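Local coordinates for protein histone deacetylase complex subunit SAP18 (PDB 4A6Q) that enhances transcriptional repression by the SIN3–HDAC1 complex and serves as an auxiliary component of the exon junction complex deposited on spliced mRNAs, at residues I91-L96 with G100-E105. Sequence-based numbering, arbitrary orientation. Where two conformers were deposited one is given.
Sequences IVFMDL and GYRVKE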
loop_
_atom_site.group_PDB
_atom_site.type_symbol
_atom_site.label_atom_id
_atom_site.label_comp_id
_atom_site.label_asym_id
_atom_site.label_seq_id
_atom_site.Cartn_x
_atom_site.Cartn_y
_atom_site.Cartn_z
ATOM N N ILE A 91 3.498 -3.029 -0.434
ATOM C CA ILE A 91 4.371 -1.989 0.135
ATOM C C ILE A 91 5.808 -2.378 -0.139
ATOM O O ILE A 91 6.203 -3.539 0.040
ATOM C CB ILE A 91 4.134 -1.872 1.642
ATOM C CG1 ILE A 91 2.759 -1.277 1.916
ATOM C CG2 ILE A 91 5.182 -0.919 2.233
ATOM C CD1 ILE A 91 2.291 -1.403 3.409
ATOM N N VAL A 92 6.557 -1.433 -0.700
ATOM C CA VAL A 92 7.980 -1.602 -0.976
ATOM C C VAL A 92 8.740 -0.821 0.086
ATOM O O VAL A 92 8.530 0.383 0.234
ATOM C CB VAL A 92 8.314 -1.063 -2.392
ATOM C CG1 VAL A 92 9.833 -1.179 -2.674
ATOM C CG2 VAL A 92 7.474 -1.823 -3.466
ATOM N N PHE A 93 9.609 -1.489 0.837
ATOM C CA PHE A 93 10.201 -0.910 2.028
ATOM C C PHE A 93 11.654 -1.278 2.139
ATOM O O PHE A 93 12.110 -2.281 1.615
ATOM C CB PHE A 93 9.441 -1.313 3.310
ATOM C CG PHE A 93 9.360 -2.806 3.579
ATOM C CD1 PHE A 93 8.481 -3.601 2.863
ATOM C CD2 PHE A 93 10.086 -3.383 4.628
ATOM C CE1 PHE A 93 8.349 -4.972 3.116
ATOM C CE2 PHE A 93 9.967 -4.757 4.893
ATOM C CZ PHE A 93 9.089 -5.547 4.131
HETATM N N MSE A 94 12.410 -0.440 2.813
HETATM C CA MSE A 94 13.849 -0.657 2.904
HETATM C C MSE A 94 14.231 -1.979 3.549
HETATM O O MSE A 94 13.695 -2.373 4.593
HETATM C CB MSE A 94 14.517 0.510 3.636
HETATM C CG MSE A 94 14.676 1.719 2.752
HETATM SE SE MSE A 94 15.681 3.166 3.595
HETATM C CE MSE A 94 14.870 3.104 5.368
ATOM N N ASP A 95 15.168 -2.674 2.918
ATOM C CA ASP A 95 15.706 -3.925 3.426
ATOM C C ASP A 95 16.757 -3.585 4.492
ATOM O O ASP A 95 17.732 -2.900 4.211
ATOM C CB ASP A 95 16.298 -4.675 2.228
ATOM C CG ASP A 95 16.730 -6.094 2.552
ATOM O OD1 ASP A 95 16.989 -6.427 3.731
ATOM O OD2 ASP A 95 16.818 -6.871 1.572
ATOM N N LEU A 96 16.525 -4.056 5.708
ATOM C CA LEU A 96 17.414 -3.736 6.816
ATOM C C LEU A 96 18.552 -4.734 6.988
ATOM O O LEU A 96 19.423 -4.542 7.835
ATOM C CB LEU A 96 16.612 -3.599 8.118
ATOM C CG LEU A 96 15.524 -2.506 8.042
ATOM C CD1 LEU A 96 14.865 -2.310 9.421
ATOM C CD2 LEU A 96 16.102 -1.196 7.534
ATOM N N GLY A 100 19.125 -2.202 -0.586
ATOM C CA GLY A 100 17.937 -2.102 -1.413
ATOM C C GLY A 100 16.633 -2.264 -0.658
ATOM O O GLY A 100 16.526 -1.859 0.510
ATOM N N TYR A 101 15.643 -2.841 -1.353
ATOM C CA TYR A 101 14.245 -2.812 -0.914
ATOM C C TYR A 101 13.673 -4.222 -0.887
ATOM O O TYR A 101 14.273 -5.149 -1.452
ATOM C CB TYR A 101 13.388 -1.876 -1.792
ATOM C CG TYR A 101 13.633 -0.422 -1.412
ATOM C CD1 TYR A 101 14.736 0.261 -1.893
ATOM C CD2 TYR A 101 12.767 0.228 -0.554
ATOM C CE1 TYR A 101 14.974 1.601 -1.499
ATOM C CE2 TYR A 101 12.995 1.556 -0.152
ATOM C CZ TYR A 101 14.099 2.214 -0.632
ATOM O OH TYR A 101 14.310 3.515 -0.219
ATOM N N ARG A 102 12.577 -4.363 -0.162
ATOM C CA ARG A 102 11.811 -5.609 -0.033
ATOM C C ARG A 102 10.371 -5.293 -0.344
ATOM O O ARG A 102 9.975 -4.139 -0.314
ATOM C CB ARG A 102 11.854 -6.132 1.401
ATOM C CG ARG A 102 13.225 -6.524 1.904
ATOM C CD ARG A 102 13.117 -7.006 3.340
ATOM N NE ARG A 102 12.210 -8.145 3.421
ATOM C CZ ARG A 102 12.582 -9.394 3.157
ATOM N NH1 ARG A 102 13.845 -9.645 2.837
ATOM N NH2 ARG A 102 11.704 -10.384 3.217
ATOM N N VAL A 103 9.555 -6.317 -0.578
ATOM C CA VAL A 103 8.170 -6.063 -0.923
ATOM C C VAL A 103 7.225 -7.018 -0.201
ATOM O O VAL A 103 7.545 -8.209 0.001
ATOM C CB VAL A 103 7.972 -6.132 -2.473
ATOM C CG1 VAL A 103 8.394 -7.506 -3.033
ATOM C CG2 VAL A 103 6.558 -5.757 -2.916
ATOM N N LYS A 104 6.082 -6.482 0.203
ATOM C CA LYS A 104 5.056 -7.254 0.885
ATOM C C LYS A 104 3.716 -6.940 0.247
ATOM O O LYS A 104 3.249 -5.776 0.271
ATOM C CB LYS A 104 5.029 -6.852 2.362
ATOM C CG LYS A 104 3.769 -7.241 3.107
ATOM C CD LYS A 104 3.672 -8.701 3.286
ATOM C CE LYS A 104 2.606 -9.035 4.347
ATOM N NZ LYS A 104 2.231 -10.467 4.341
ATOM N N GLU A 105 3.080 -7.944 -0.341
ATOM C CA GLU A 105 1.735 -7.774 -0.877
ATOM C C GLU A 105 0.762 -7.592 0.269
ATOM O O GLU A 105 0.815 -8.332 1.254
ATOM C CB GLU A 105 1.334 -9.006 -1.697
ATOM C CG GLU A 105 -0.030 -8.867 -2.384
ATOM C CD GLU A 105 -1.199 -9.357 -1.528
ATOM O OE1 GLU A 105 -0.972 -9.999 -0.484
ATOM O OE2 GLU A 105 -2.367 -9.112 -1.906
HETATM O O HOH W 1 18.540 -0.929 2.315
#
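Gly100 O is gripped twice at the loop end of a β-hairpin: Asp95 N donates to it over 2.9 Å in a nearly straight bond (168° at the hydrogen), and a water donates as well. The same water donates to Asp95 O, clasping the two arms of the hairpin as they enter the loop. Further along, the antiparallel ladder illustrates how hydrogen-bonded and non-hydrogen-bonded pairs alternate. Phe93 with Arg102 and Ile91 with Lys104 are hydrogen-bonded pairs, each exchanging two N-H···O bonds, the shortest including Arg102 N to Phe93 O at 2.8 Å. Val92 with Val103 and Met94, a selenomethionine, with Tyr101 are non-hydrogen-bonded pairs. Val92 CA also offers its hydrogen to Arg102 O (3.3 Å).

Cross-strand side chains then divide between the two faces. On one, Phe93 CG sits between its own backbone N and carbonyl carbon (chi1 59°), a torsion that lays the ring beside the opposite strand; Arg102 CB rides over one ring face in a CH-pi contact, 4.1 Å from the centroid. The arginine's CG meets Asp95 CG at 3.6 Å, but the contact is with the aliphatic stem: the nearest charged atoms, Asp95 OD2 and Arg102 NH1, stay beyond salt-bridge distance, while Asp95 OD1 accepts from Lys97 N and Arg98 N in the turn. On the other face Val92 meets Val103, and its CG1 touches Tyr101 CB at 3.7 Å. At the last bridge the side chains diverge, yet in one of two conformers Met94 CG lies 3.4 Å from Tyr101 CE2 and SE makes an oblique Met-aromatic contact. With the tyrosine cut back to an alanine, Met94 CG and the ring of Tyr132 would probably lose the aromatic surface they pack against.

The hairpin forms one margin of the ubiquitin-like sheet, strand 101-110 being outermost and strand 86-94 joining it to strand 132-138 through Val92 and Tyr132.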